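Local coordinates for cleavage stimulation factor 77 (Encephalitozoon cuniculi, PDB 2UY1), which probably binds mRNA and, as in related proteins, belongs to the complex that promotes 3'-end cleavage of pre-mRNA, at residues G227-A232 / G253-E258; F73-F78 / Y85-E90; V321-A326 / F446-L451. All blocks are in the same frame, centred on the assembly; numbering follows the deposited sequence.

In the fold
All three contacts lie in an all-helical chain of the TPR-like Suf family. Contacts 1 and 2 each join two helices that follow one another in sequence. Contact 3 brings helix 319-333 against a loop that comes about 120 residues later. Contact 2 is buried and wholly apolar, built from leucines, a threonine methyl and a phenylalanine ring. Contact 1 is also mostly buried, but an exposed lysine adds a polar bond to a helix end. Contact 3 is partly buried and mainly aromatic. Contacts 1 and 3 touch through Leu-254 and Phe-446. Contacts 2 and 3 sit on opposite sides of the chain's centre, with centres about 51 Å apart.

Contact 1: G227-A232 / G253-E258; sequences GQKEKA and GLVMDE
Lys-229 reaches across from the first turn of helix 229-242 to Val-255 and Met-256, at the end of helix 247-255. Its CB already points at the other segment. CG stands anti to the backbone N (chi1 -175°), and with the chain extended beyond it this puts CE and NZ at the Val-255 carbonyl. The contacts begin at CE. Lys-229 CE lies 3.9 Å from Met-256 SD and 3.2 Å from Val-255 O. Lys-229 NZ donates a hydrogen bond of 2.9 Å to Val-255 O. The C=O...N angle is 156°, and the donor is tilted 21° from the carbonyl plane. The positive tip thus meets a carbonyl at the C-terminal end of a helix, where the helix dipole would probably favour it. Met-256 is bent at chi2, which swings its methyl back toward helix 229-242. Met-256 CE packs 3.8 Å from Ala-232 CB. Lys-233 bonds Met-256 O and forms a salt bridge with Glu-258, a second lysine tie to the same end. Helix 213-225 borders the contact through Ser-220, against Met-256. Helix 282-300 flanks it beyond Leu-254 and Asp-257.

Contact 2: F73-F78 / Y85-E90; sequences FTLGQF and YGLFKE. Unlike the reference sequence in segment 85-90: Phe-88 (reference Tyr).
Leu-75 and Phe-88 form a CH-pi contact. The methyl CD2 of Leu-75 stands 3.5 Å from the centroid of the Phe-88 ring and only 7° off the ring normal. It therefore sits over the centre of one face and is almost equally far from all six ring carbons. The second methyl of Leu-75 meets the same ring nearer its rim, with CD1 3.8 Å from Phe-88 CE2. The reference sequence has tyrosine at position 88.

Leu-75 also runs alongside Leu-87. The two side chains come from facing helices and lie side by side, pointing opposite ways, with Leu-75 CD2 3.6 Å from Leu-87 CD2. One methyl of Leu-75 thus packs on both a ring and a neighbouring leucine.

Leu-87 carries the other half of the contact. Its CG is anti to the backbone N (chi1 179°), which sends the fork of methyls between Thr-74 and Leu-75. Thr-74 CG2 lies 3.7 Å from both Leu-87 CD1 and Leu-87 CD2. The other branch of Thr-74, OG1, hydrogen-bonds Val-70 O within the same helix. Phe-78 adds its CB, 4.1 Å from Leu-87 CD2, while its ring turns away to meet Trp-50 edge-to-face. Helix 47-57 closes this side, with Trp-50 against Thr-74 and Met-51 against Leu-87.

The axes of the two short segments approach to 10.8 Å, and their directions are 150° apart. Such nearly antiparallel neighbours, joined by a short non-helical link and held by interleaved apolar side chains, form a helical hairpin. This is the arrangement from which TPR-like helical repeat proteins, the clan of the Suf family, are built.

Contact 3: V321-A326 / F446-L451; sequences VFIYCA and FNFLDL
Phe-448, which packs its ring on Ile-323 and Tyr-324, is held at both backbone polar atoms by Leu-451. Leu-451 N donates to Phe-448 O at 2.9 Å, the bond that closes a type II' beta turn in the loop after helix 434-446. Phe-448 N donates back to Leu-451 O, an additional, reciprocal bond. The ring reaches helix 319-333 from the first residue of this turn.

Phe-448 CG is anti to the backbone N (chi1 176°), and the ring projects toward the helix. Tyr-324 CB makes a CH-pi contact over one face of the Phe-448 ring, 3.6 Å above the plane and displaced toward the rim. The opposite face carries Leu-449 CG, so the ring is sandwiched between the helix and its own turn. Tyr-324 also makes a T-shaped stack. Its ring edge faces the Phe-448 ring, with centroids 5.6 Å apart and planes at 87°. Ile-323 CG2 comes to the edge of the Phe-448 ring, 3.9 Å from Phe-448 CZ. Ile-323 CG2 also meets Leu-449 CD1 at 4.3 Å.

Two residues of the segment bond outside partners: Asp-450 OD1 to His-320 NE2, and Phe-446 O to Asn-291 ND2 of helix 282-300. The ring presses on the helix backbone as well as on side chains: Phe-448 CZ lies 3.4 Å from Tyr-324 CA.

Contact 1: G227-A232 / G253-E258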
ATOM      1  N   GLY B 227     -39.152  -1.052 -17.126  1.00 29.99           N
ATOM      2  CA  GLY B 227     -39.961   0.120 -17.373  1.00 30.48           C
ATOM      3  C   GLY B 227     -41.005   0.354 -16.283  1.00 31.01           C
ATOM      4  O   GLY B 227     -42.027   1.009 -16.541  1.00 31.51           O
ATOM      5  N   GLN B 228     -40.801  -0.197 -15.082  1.00 30.49           N
ATOM      6  CA  GLN B 228     -41.758   0.032 -13.972  1.00 30.49           C
ATOM      7  C   GLN B 228     -41.167   0.877 -12.821  1.00 30.14           C
ATOM      8  O   GLN B 228     -41.278   0.513 -11.645  1.00 28.71           O
ATOM      9  CB  GLN B 228     -42.404  -1.292 -13.464  1.00 30.10           C
ATOM     10  CG  GLN B 228     -43.501  -1.828 -14.363  1.00 29.71           C
ATOM     11  CD  GLN B 228     -43.808  -3.322 -14.173  1.00 33.33           C
ATOM     12  OE1 GLN B 228     -43.961  -3.839 -13.035  1.00 33.31           O
ATOM     13  NE2 GLN B 228     -43.924  -4.033 -15.312  1.00 35.37           N
ATOM     14  N   LYS B 229     -40.568   2.011 -13.186  1.00 30.03           N
ATOM     15  CA  LYS B 229     -39.942   2.927 -12.240  1.00 31.04           C
ATOM     16  C   LYS B 229     -40.856   3.549 -11.178  1.00 31.57           C
ATOM     17  O   LYS B 229     -40.411   3.782 -10.062  1.00 31.62           O
ATOM     18  CB  LYS B 229     -39.172   4.027 -12.974  1.00 31.16           C
ATOM     19  CG  LYS B 229     -38.392   4.941 -12.044  1.00 30.51           C
ATOM     20  CD  LYS B 229     -37.246   5.630 -12.788  1.00 30.62           C
ATOM     21  CE  LYS B 229     -36.491   6.608 -11.924  1.00 29.66           C
ATOM     22  NZ  LYS B 229     -35.283   7.114 -12.696  1.00 32.16           N
ATOM     23  N   GLU B 230     -42.106   3.837 -11.521  1.00 32.07           N
ATOM     24  CA  GLU B 230     -43.088   4.243 -10.519  1.00 32.58           C
ATOM     25  C   GLU B 230     -43.261   3.163  -9.427  1.00 32.34           C
ATOM     26  O   GLU B 230     -43.277   3.485  -8.238  1.00 30.64           O
ATOM     27  CB  GLU B 230     -44.425   4.612 -11.182  1.00 33.31           C
ATOM     28  CG  GLU B 230     -44.447   6.026 -11.739  1.00 37.94           C
ATOM     29  CD  GLU B 230     -45.480   6.210 -12.863  1.00 47.33           C
ATOM     30  OE1 GLU B 230     -46.700   6.366 -12.564  1.00 49.83           O
ATOM     31  OE2 GLU B 230     -45.074   6.206 -14.050  1.00 47.14           O
ATOM     32  N   LYS B 231     -43.370   1.891  -9.830  1.00 31.58           N
ATOM     33  CA  LYS B 231     -43.404   0.784  -8.853  1.00 32.57           C
ATOM     34  C   LYS B 231     -42.083   0.710  -8.087  1.00 31.18           C
ATOM     35  O   LYS B 231     -42.082   0.484  -6.887  1.00 30.98           O
ATOM     36  CB  LYS B 231     -43.773  -0.564  -9.518  1.00 32.89           C
ATOM     37  CG  LYS B 231     -44.093  -1.714  -8.534  1.00 35.39           C
ATOM     38  CD  LYS B 231     -44.755  -2.952  -9.215  1.00 35.83           C
ATOM     39  CE  LYS B 231     -44.563  -4.251  -8.394  1.00 38.10           C
ATOM     40  NZ  LYS B 231     -44.499  -4.100  -6.844  1.00 40.86           N
ATOM     41  N   ALA B 232     -40.959   0.956  -8.763  1.00 30.82           N
ATOM     42  CA  ALA B 232     -39.646   0.956  -8.086  1.00 30.57           C
ATOM     43  C   ALA B 232     -39.575   1.981  -6.943  1.00 30.11           C
ATOM     44  O   ALA B 232     -39.020   1.685  -5.870  1.00 28.47           O
ATOM     45  CB  ALA B 232     -38.516   1.211  -9.094  1.00 29.92           C
ATOM     46  N   GLY B 253     -32.902   9.812  -3.301  1.00 21.12           N
ATOM     47  CA  GLY B 253     -32.757  11.205  -3.726  1.00 20.10           C
ATOM     48  C   GLY B 253     -32.308  11.289  -5.178  1.00 21.21           C
ATOM     49  O   GLY B 253     -32.909  11.978  -5.998  1.00 18.86           O
ATOM     50  N   LEU B 254     -31.243  10.552  -5.508  1.00 20.27           N
ATOM     51  CA  LEU B 254     -30.663  10.685  -6.825  1.00 21.41           C
ATOM     52  C   LEU B 254     -31.448   9.998  -7.946  1.00 22.21           C
ATOM     53  O   LEU B 254     -31.600  10.564  -9.020  1.00 23.35           O
ATOM     54  CB  LEU B 254     -29.198  10.208  -6.831  1.00 22.35           C
ATOM     55  CG  LEU B 254     -28.400  10.449  -8.128  1.00 21.47           C
ATOM     56  CD1 LEU B 254     -28.274  11.921  -8.547  1.00 18.84           C
ATOM     57  CD2 LEU B 254     -27.006   9.749  -7.968  1.00 23.27           C
ATOM     58  N   VAL B 255     -31.844   8.761  -7.740  1.00 22.15           N
ATOM     59  CA  VAL B 255     -32.377   7.939  -8.847  1.00 23.45           C
ATOM     60  C   VAL B 255     -33.874   8.260  -9.059  1.00 24.51           C
ATOM     61  O   VAL B 255     -34.384   8.257 -10.193  1.00 24.05           O
ATOM     62  CB  VAL B 255     -32.181   6.435  -8.531  1.00 22.24           C
ATOM     63  CG1 VAL B 255     -33.104   5.510  -9.355  1.00 22.22           C
ATOM     64  CG2 VAL B 255     -30.699   6.030  -8.698  1.00 24.91           C
ATOM     65  N   MET B 256     -34.543   8.559  -7.952  1.00 26.15           N
ATOM     66  CA  MET B 256     -35.991   8.857  -7.972  1.00 27.19           C
ATOM     67  C   MET B 256     -36.317  10.349  -7.896  1.00 28.21           C
ATOM     68  O   MET B 256     -37.501  10.691  -7.763  1.00 29.46           O
ATOM     69  CB  MET B 256     -36.666   8.146  -6.814  1.00 26.23           C
ATOM     70  CG  MET B 256     -36.271   6.723  -6.704  1.00 26.56           C
ATOM     71  SD  MET B 256     -36.932   5.842  -8.080  1.00 25.74           S
ATOM     72  CE  MET B 256     -36.462   4.149  -7.693  1.00 27.25           C
ATOM     73  N   ASP B 257     -35.297  11.209  -7.981  1.00 27.71           N
ATOM     74  CA  ASP B 257     -35.430  12.654  -8.145  1.00 27.18           C
ATOM     75  C   ASP B 257     -36.167  13.337  -6.976  1.00 27.02           C
ATOM     76  O   ASP B 257     -37.135  14.087  -7.178  1.00 25.78           O
ATOM     77  CB  ASP B 257     -36.118  12.964  -9.482  1.00 29.34           C
ATOM     78  CG  ASP B 257     -35.980  14.421  -9.910  1.00 32.37           C
ATOM     79  OD1 ASP B 257     -35.203  15.153  -9.272  1.00 33.33           O
ATOM     80  OD2 ASP B 257     -36.675  14.841 -10.881  1.00 34.43           O
ATOM     81  N   GLU B 258     -35.649  13.131  -5.767  1.00 25.98           N
ATOM     82  CA  GLU B 258     -36.268  13.693  -4.544  1.00 25.32           C
ATOM     83  C   GLU B 258     -35.270  14.486  -3.667  1.00 26.08           C
ATOM     84  O   GLU B 258     -34.746  13.927  -2.670  1.00 26.09           O
ATOM     85  CB  GLU B 258     -36.896  12.575  -3.737  1.00 25.73           C
ATOM     86  CG  GLU B 258     -38.116  11.943  -4.357  1.00 23.86           C
ATOM     87  CD  GLU B 258     -39.361  12.868  -4.356  1.00 26.71           C
ATOM     88  OE1 GLU B 258     -39.534  13.673  -3.380  1.00 24.12           O
ATOM     89  OE2 GLU B 258     -40.139  12.772  -5.333  1.00 23.95           O
TER

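Contact 2: F73-F78 / Y85-E90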
ATOM      1  N   PHE B  73     -56.329 -19.370  -4.914  1.00 40.44           N
ATOM      2  CA  PHE B  73     -56.020 -17.985  -4.448  1.00 39.63           C
ATOM      3  C   PHE B  73     -54.607 -17.867  -3.850  1.00 38.44           C
ATOM      4  O   PHE B  73     -53.888 -16.919  -4.165  1.00 39.17           O
ATOM      5  CB  PHE B  73     -57.143 -17.450  -3.527  1.00 40.28           C
ATOM      6  CG  PHE B  73     -56.887 -16.072  -2.923  1.00 39.96           C
ATOM      7  CD1 PHE B  73     -56.782 -14.926  -3.727  1.00 40.89           C
ATOM      8  CD2 PHE B  73     -56.814 -15.922  -1.520  1.00 43.07           C
ATOM      9  CE1 PHE B  73     -56.541 -13.646  -3.167  1.00 40.35           C
ATOM     10  CE2 PHE B  73     -56.580 -14.663  -0.936  1.00 43.10           C
ATOM     11  CZ  PHE B  73     -56.446 -13.506  -1.777  1.00 43.20           C
ATOM     12  N   THR B  74     -54.215 -18.859  -3.046  1.00 37.23           N
ATOM     13  CA  THR B  74     -52.860 -19.023  -2.506  1.00 36.71           C
ATOM     14  C   THR B  74     -51.799 -19.336  -3.598  1.00 36.54           C
ATOM     15  O   THR B  74     -50.738 -18.710  -3.622  1.00 35.22           O
ATOM     16  CB  THR B  74     -52.848 -20.099  -1.340  1.00 37.51           C
ATOM     17  OG1 THR B  74     -53.834 -19.762  -0.350  1.00 36.88           O
ATOM     18  CG2 THR B  74     -51.494 -20.230  -0.668  1.00 36.44           C
ATOM     19  N   LEU B  75     -52.106 -20.278  -4.500  1.00 35.90           N
ATOM     20  CA  LEU B  75     -51.287 -20.530  -5.684  1.00 36.61           C
ATOM     21  C   LEU B  75     -51.133 -19.340  -6.601  1.00 36.42           C
ATOM     22  O   LEU B  75     -50.146 -19.260  -7.306  1.00 37.72           O
ATOM     23  CB  LEU B  75     -51.746 -21.761  -6.476  1.00 36.77           C
ATOM     24  CG  LEU B  75     -51.502 -23.154  -5.866  1.00 37.24           C
ATOM     25  CD1 LEU B  75     -52.215 -24.217  -6.690  1.00 39.28           C
ATOM     26  CD2 LEU B  75     -50.052 -23.530  -5.735  1.00 35.25           C
ATOM     27  N   GLY B  76     -52.070 -18.389  -6.570  1.00 36.44           N
ATOM     28  CA  GLY B  76     -51.889 -17.099  -7.276  1.00 35.94           C
ATOM     29  C   GLY B  76     -50.606 -16.446  -6.770  1.00 35.73           C
ATOM     30  O   GLY B  76     -49.835 -15.880  -7.544  1.00 34.79           O
ATOM     31  N   GLN B  77     -50.375 -16.568  -5.461  1.00 35.60           N
ATOM     32  CA  GLN B  77     -49.224 -15.955  -4.797  1.00 35.50           C
ATOM     33  C   GLN B  77     -47.954 -16.803  -4.844  1.00 35.13           C
ATOM     34  O   GLN B  77     -46.881 -16.270  -5.132  1.00 35.21           O
ATOM     35  CB  GLN B  77     -49.537 -15.637  -3.340  1.00 35.16           C
ATOM     36  CG  GLN B  77     -48.635 -14.552  -2.792  1.00 37.47           C
ATOM     37  CD  GLN B  77     -49.249 -13.178  -2.910  1.00 40.22           C
ATOM     38  OE1 GLN B  77     -50.074 -12.928  -3.793  1.00 45.07           O
ATOM     39  NE2 GLN B  77     -48.898 -12.292  -1.982  1.00 39.83           N
ATOM     40  N   PHE B  78     -48.086 -18.113  -4.572  1.00 34.36           N
ATOM     41  CA  PHE B  78     -46.948 -18.980  -4.395  1.00 34.18           C
ATOM     42  C   PHE B  78     -46.721 -20.049  -5.473  1.00 34.08           C
ATOM     43  O   PHE B  78     -46.039 -21.034  -5.206  1.00 34.71           O
ATOM     44  CB  PHE B  78     -46.983 -19.620  -3.003  1.00 34.21           C
ATOM     45  CG  PHE B  78     -46.945 -18.611  -1.868  1.00 34.85           C
ATOM     46  CD1 PHE B  78     -45.717 -18.170  -1.340  1.00 35.99           C
ATOM     47  CD2 PHE B  78     -48.117 -18.095  -1.343  1.00 32.44           C
ATOM     48  CE1 PHE B  78     -45.664 -17.252  -0.302  1.00 31.43           C
ATOM     49  CE2 PHE B  78     -48.068 -17.189  -0.301  1.00 34.97           C
ATOM     50  CZ  PHE B  78     -46.817 -16.750   0.204  1.00 33.10           C
ATOM     51  N   TYR B  85     -44.759 -27.506  -2.958  1.00 43.14           N
ATOM     52  CA  TYR B  85     -45.136 -28.906  -3.178  1.00 44.10           C
ATOM     53  C   TYR B  85     -46.325 -29.412  -2.342  1.00 44.04           C
ATOM     54  O   TYR B  85     -47.244 -30.009  -2.893  1.00 43.74           O
ATOM     55  CB  TYR B  85     -43.915 -29.818  -3.024  1.00 45.17           C
ATOM     56  CG  TYR B  85     -44.261 -31.273  -2.802  1.00 47.74           C
ATOM     57  CD1 TYR B  85     -44.524 -32.131  -3.883  1.00 49.33           C
ATOM     58  CD2 TYR B  85     -44.358 -31.795  -1.503  1.00 49.31           C
ATOM     59  CE1 TYR B  85     -44.862 -33.495  -3.666  1.00 51.25           C
ATOM     60  CE2 TYR B  85     -44.693 -33.139  -1.277  1.00 48.33           C
ATOM     61  CZ  TYR B  85     -44.946 -33.982  -2.351  1.00 49.54           C
ATOM     62  OH  TYR B  85     -45.263 -35.313  -2.104  1.00 49.86           O
ATOM     63  N   GLY B  86     -46.307 -29.172  -1.031  1.00 43.23           N
ATOM     64  CA  GLY B  86     -47.422 -29.544  -0.174  1.00 42.67           C
ATOM     65  C   GLY B  86     -48.648 -28.723  -0.540  1.00 42.64           C
ATOM     66  O   GLY B  86     -49.772 -29.221  -0.501  1.00 42.76           O
ATOM     67  N   LEU B  87     -48.432 -27.468  -0.915  1.00 42.33           N
ATOM     68  CA  LEU B  87     -49.523 -26.632  -1.395  1.00 42.26           C
ATOM     69  C   LEU B  87     -50.083 -27.175  -2.721  1.00 42.39           C
ATOM     70  O   LEU B  87     -51.289 -27.266  -2.857  1.00 41.87           O
ATOM     71  CB  LEU B  87     -49.093 -25.162  -1.513  1.00 42.09           C
ATOM     72  CG  LEU B  87     -50.098 -24.122  -2.027  1.00 42.36           C
ATOM     73  CD1 LEU B  87     -51.290 -23.925  -1.060  1.00 42.25           C
ATOM     74  CD2 LEU B  87     -49.373 -22.827  -2.258  1.00 42.33           C
ATOM     75  N   PHE B  88     -49.204 -27.548  -3.672  1.00 42.65           N
ATOM     76  CA  PHE B  88     -49.644 -28.103  -4.956  1.00 43.19           C
ATOM     77  C   PHE B  88     -50.340 -29.440  -4.682  1.00 44.64           C
ATOM     78  O   PHE B  88     -51.463 -29.650  -5.141  1.00 45.13           O
ATOM     79  CB  PHE B  88     -48.513 -28.192  -5.994  1.00 41.35           C
ATOM     80  CG  PHE B  88     -48.396 -26.955  -6.913  1.00 39.84           C
ATOM     81  CD1 PHE B  88     -47.307 -26.099  -6.825  1.00 37.40           C
ATOM     82  CD2 PHE B  88     -49.387 -26.653  -7.859  1.00 38.23           C
ATOM     83  CE1 PHE B  88     -47.169 -24.971  -7.686  1.00 37.64           C
ATOM     84  CE2 PHE B  88     -49.274 -25.517  -8.712  1.00 38.92           C
ATOM     85  CZ  PHE B  88     -48.146 -24.679  -8.639  1.00 36.50           C
ATOM     86  N   LYS B  89     -49.711 -30.290  -3.862  1.00 46.65           N
ATOM     87  CA  LYS B  89     -50.290 -31.570  -3.390  1.00 48.10           C
ATOM     88  C   LYS B  89     -51.712 -31.437  -2.829  1.00 48.28           C
ATOM     89  O   LYS B  89     -52.629 -32.095  -3.320  1.00 49.22           O
ATOM     90  CB  LYS B  89     -49.356 -32.280  -2.372  1.00 48.56           C
ATOM     91  CG  LYS B  89     -49.900 -33.597  -1.765  1.00 48.09           C
ATOM     92  CD  LYS B  89     -48.828 -34.312  -0.951  1.00 49.33           C
ATOM     93  CE  LYS B  89     -49.242 -35.745  -0.572  1.00 52.51           C
ATOM     94  NZ  LYS B  89     -48.656 -36.840  -1.452  1.00 53.56           N
ATOM     95  N   GLU B  90     -51.900 -30.604  -1.810  1.00 48.31           N
ATOM     96  CA  GLU B  90     -53.207 -30.467  -1.170  1.00 48.47           C
ATOM     97  C   GLU B  90     -54.311 -29.966  -2.131  1.00 48.27           C
ATOM     98  O   GLU B  90     -55.466 -30.346  -2.014  1.00 48.11           O
ATOM     99  CB  GLU B  90     -53.122 -29.536   0.040  1.00 48.43           C
ATOM    100  CG  GLU B  90     -52.448 -30.132   1.246  1.00 48.84           C
ATOM    101  CD  GLU B  90     -51.908 -29.079   2.199  1.00 50.04           C
ATOM    102  OE1 GLU B  90     -50.757 -29.257   2.647  1.00 52.34           O
ATOM    103  OE2 GLU B  90     -52.615 -28.078   2.494  1.00 48.95           O
TER

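Contact 3: V321-A326 / F446-L451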
ATOM      1  N   VAL B 321     -15.569  17.809   1.994  1.00 17.27           N
ATOM      2  CA  VAL B 321     -16.573  18.464   1.159  1.00 18.39           C
ATOM      3  C   VAL B 321     -15.829  19.467   0.314  1.00 17.94           C
ATOM      4  O   VAL B 321     -16.139  19.639  -0.833  1.00 17.74           O
ATOM      5  CB  VAL B 321     -17.732  19.149   2.044  1.00 17.79           C
ATOM      6  CG1 VAL B 321     -18.723  20.017   1.176  1.00 18.74           C
ATOM      7  CG2 VAL B 321     -18.501  18.095   2.742  1.00 17.50           C
ATOM      8  N   PHE B 322     -14.774  20.034   0.884  1.00 19.00           N
ATOM      9  CA  PHE B 322     -13.895  20.951   0.157  1.00 20.04           C
ATOM     10  C   PHE B 322     -13.082  20.221  -0.892  1.00 20.46           C
ATOM     11  O   PHE B 322     -12.879  20.753  -1.949  1.00 21.78           O
ATOM     12  CB  PHE B 322     -12.894  21.609   1.115  1.00 21.33           C
ATOM     13  CG  PHE B 322     -13.511  22.578   2.116  1.00 21.98           C
ATOM     14  CD1 PHE B 322     -13.720  23.903   1.779  1.00 25.67           C
ATOM     15  CD2 PHE B 322     -13.855  22.143   3.398  1.00 25.52           C
ATOM     16  CE1 PHE B 322     -14.264  24.809   2.708  1.00 23.71           C
ATOM     17  CE2 PHE B 322     -14.393  23.038   4.346  1.00 26.38           C
ATOM     18  CZ  PHE B 322     -14.572  24.383   3.997  1.00 24.77           C
ATOM     19  N   ILE B 323     -12.506  19.064  -0.537  1.00 18.82           N
ATOM     20  CA  ILE B 323     -11.724  18.228  -1.441  1.00 17.69           C
ATOM     21  C   ILE B 323     -12.604  17.708  -2.572  1.00 17.66           C
ATOM     22  O   ILE B 323     -12.209  17.699  -3.733  1.00 14.80           O
ATOM     23  CB  ILE B 323     -11.122  17.000  -0.695  1.00 16.99           C
ATOM     24  CG1 ILE B 323     -10.253  17.397   0.512  1.00 17.58           C
ATOM     25  CG2 ILE B 323     -10.419  16.021  -1.660  1.00 17.68           C
ATOM     26  CD1 ILE B 323      -9.777  16.145   1.350  1.00 18.36           C
ATOM     27  N   TYR B 324     -13.819  17.257  -2.237  1.00 19.09           N
ATOM     28  CA  TYR B 324     -14.757  16.877  -3.289  1.00 19.51           C
ATOM     29  C   TYR B 324     -15.076  18.018  -4.259  1.00 20.49           C
ATOM     30  O   TYR B 324     -15.092  17.813  -5.476  1.00 20.99           O
ATOM     31  CB  TYR B 324     -16.014  16.334  -2.647  1.00 20.21           C
ATOM     32  CG  TYR B 324     -17.164  16.279  -3.576  1.00 19.48           C
ATOM     33  CD1 TYR B 324     -17.350  15.192  -4.451  1.00 15.00           C
ATOM     34  CD2 TYR B 324     -18.080  17.335  -3.600  1.00 22.04           C
ATOM     35  CE1 TYR B 324     -18.414  15.201  -5.311  1.00 20.67           C
ATOM     36  CE2 TYR B 324     -19.136  17.351  -4.447  1.00 19.01           C
ATOM     37  CZ  TYR B 324     -19.320  16.296  -5.283  1.00 22.30           C
ATOM     38  OH  TYR B 324     -20.418  16.348  -6.113  1.00 21.02           O
ATOM     39  N   CYS B 325     -15.345  19.221  -3.748  1.00 21.38           N
ATOM     40  CA  CYS B 325     -15.676  20.380  -4.641  1.00 22.03           C
ATOM     41  C   CYS B 325     -14.519  20.801  -5.500  1.00 20.53           C
ATOM     42  O   CYS B 325     -14.728  21.332  -6.610  1.00 20.90           O
ATOM     43  CB  CYS B 325     -16.121  21.625  -3.855  1.00 21.56           C
ATOM     44  SG  CYS B 325     -17.785  21.417  -3.149  1.00 31.39           S
ATOM     45  N   ALA B 326     -13.305  20.691  -4.951  1.00 18.70           N
ATOM     46  CA  ALA B 326     -12.097  21.060  -5.725  1.00 19.15           C
ATOM     47  C   ALA B 326     -11.906  20.094  -6.912  1.00 18.78           C
ATOM     48  O   ALA B 326     -11.567  20.490  -8.073  1.00 19.84           O
ATOM     49  CB  ALA B 326     -10.880  21.091  -4.823  1.00 17.70           C
ATOM     50  N   PHE B 446     -21.451   6.512  -3.912  1.00 19.18           N
ATOM     51  CA  PHE B 446     -22.001   7.422  -2.893  1.00 20.96           C
ATOM     52  C   PHE B 446     -20.900   7.696  -1.872  1.00 21.37           C
ATOM     53  O   PHE B 446     -20.836   8.810  -1.330  1.00 20.07           O
ATOM     54  CB  PHE B 446     -23.191   6.846  -2.113  1.00 18.50           C
ATOM     55  CG  PHE B 446     -24.448   6.626  -2.928  1.00 20.29           C
ATOM     56  CD1 PHE B 446     -24.977   7.616  -3.735  1.00 19.18           C
ATOM     57  CD2 PHE B 446     -25.150   5.433  -2.825  1.00 18.39           C
ATOM     58  CE1 PHE B 446     -26.148   7.418  -4.498  1.00 20.92           C
ATOM     59  CE2 PHE B 446     -26.359   5.248  -3.545  1.00 22.07           C
ATOM     60  CZ  PHE B 446     -26.835   6.241  -4.390  1.00 19.05           C
ATOM     61  N   ASN B 447     -20.059   6.679  -1.603  1.00 22.20           N
ATOM     62  CA  ASN B 447     -18.911   6.832  -0.641  1.00 24.24           C
ATOM     63  C   ASN B 447     -17.824   7.731  -1.278  1.00 24.53           C
ATOM     64  O   ASN B 447     -17.716   7.729  -2.477  1.00 25.37           O
ATOM     65  CB  ASN B 447     -18.351   5.444  -0.204  1.00 23.53           C
ATOM     66  CG  ASN B 447     -19.316   4.680   0.685  1.00 25.51           C
ATOM     67  OD1 ASN B 447     -20.145   5.288   1.361  1.00 25.64           O
ATOM     68  ND2 ASN B 447     -19.239   3.332   0.673  1.00 26.06           N
ATOM     69  N   PHE B 448     -17.086   8.550  -0.515  1.00 25.17           N
ATOM     70  CA  PHE B 448     -16.083   9.479  -1.104  1.00 25.06           C
ATOM     71  C   PHE B 448     -14.783   9.292  -0.341  1.00 24.83           C
ATOM     72  O   PHE B 448     -14.703   9.557   0.869  1.00 25.67           O
ATOM     73  CB  PHE B 448     -16.523  10.966  -1.085  1.00 24.58           C
ATOM     74  CG  PHE B 448     -15.458  11.949  -1.607  1.00 25.64           C
ATOM     75  CD1 PHE B 448     -15.050  11.949  -2.967  1.00 27.69           C
ATOM     76  CD2 PHE B 448     -14.826  12.848  -0.743  1.00 21.69           C
ATOM     77  CE1 PHE B 448     -14.080  12.867  -3.452  1.00 25.72           C
ATOM     78  CE2 PHE B 448     -13.863  13.736  -1.213  1.00 23.15           C
ATOM     79  CZ  PHE B 448     -13.486  13.752  -2.574  1.00 23.97           C
ATOM     80  N   LEU B 449     -13.762   8.813  -1.033  1.00 26.21           N
ATOM     81  CA  LEU B 449     -12.515   8.497  -0.359  1.00 25.81           C
ATOM     82  C   LEU B 449     -12.793   7.549   0.836  1.00 26.77           C
ATOM     83  O   LEU B 449     -13.399   6.510   0.643  1.00 27.36           O
ATOM     84  CB  LEU B 449     -11.821   9.777   0.059  1.00 25.06           C
ATOM     85  CG  LEU B 449     -11.520  10.685  -1.171  1.00 22.20           C
ATOM     86  CD1 LEU B 449     -10.736  11.851  -0.738  1.00 12.16           C
ATOM     87  CD2 LEU B 449     -10.736   9.901  -2.223  1.00 21.23           C
ATOM     88  N   ASP B 450     -12.359   7.920   2.043  1.00 27.61           N
ATOM     89  CA  ASP B 450     -12.529   7.099   3.237  1.00 28.78           C
ATOM     90  C   ASP B 450     -13.797   7.463   4.041  1.00 28.43           C
ATOM     91  O   ASP B 450     -14.131   6.823   5.077  1.00 28.05           O
ATOM     92  CB  ASP B 450     -11.285   7.243   4.120  1.00 29.75           C
ATOM     93  CG  ASP B 450     -11.120   8.621   4.637  1.00 34.02           C
ATOM     94  OD1 ASP B 450     -10.859   9.533   3.802  1.00 33.95           O
ATOM     95  OD2 ASP B 450     -11.278   8.783   5.884  1.00 38.37           O
ATOM     96  N   LEU B 451     -14.484   8.498   3.570  1.00 26.24           N
ATOM     97  CA  LEU B 451     -15.798   8.857   4.054  1.00 26.54           C
ATOM     98  C   LEU B 451     -16.809   7.842   3.490  1.00 26.53           C
ATOM     99  O   LEU B 451     -17.106   7.862   2.297  1.00 27.57           O
ATOM    100  CB  LEU B 451     -16.153  10.240   3.543  1.00 26.56           C
ATOM    101  CG  LEU B 451     -17.330  10.983   4.165  1.00 27.74           C
ATOM    102  CD1 LEU B 451     -17.165  11.102   5.690  1.00 25.39           C
ATOM    103  CD2 LEU B 451     -17.350  12.357   3.519  1.00 28.68           C
TER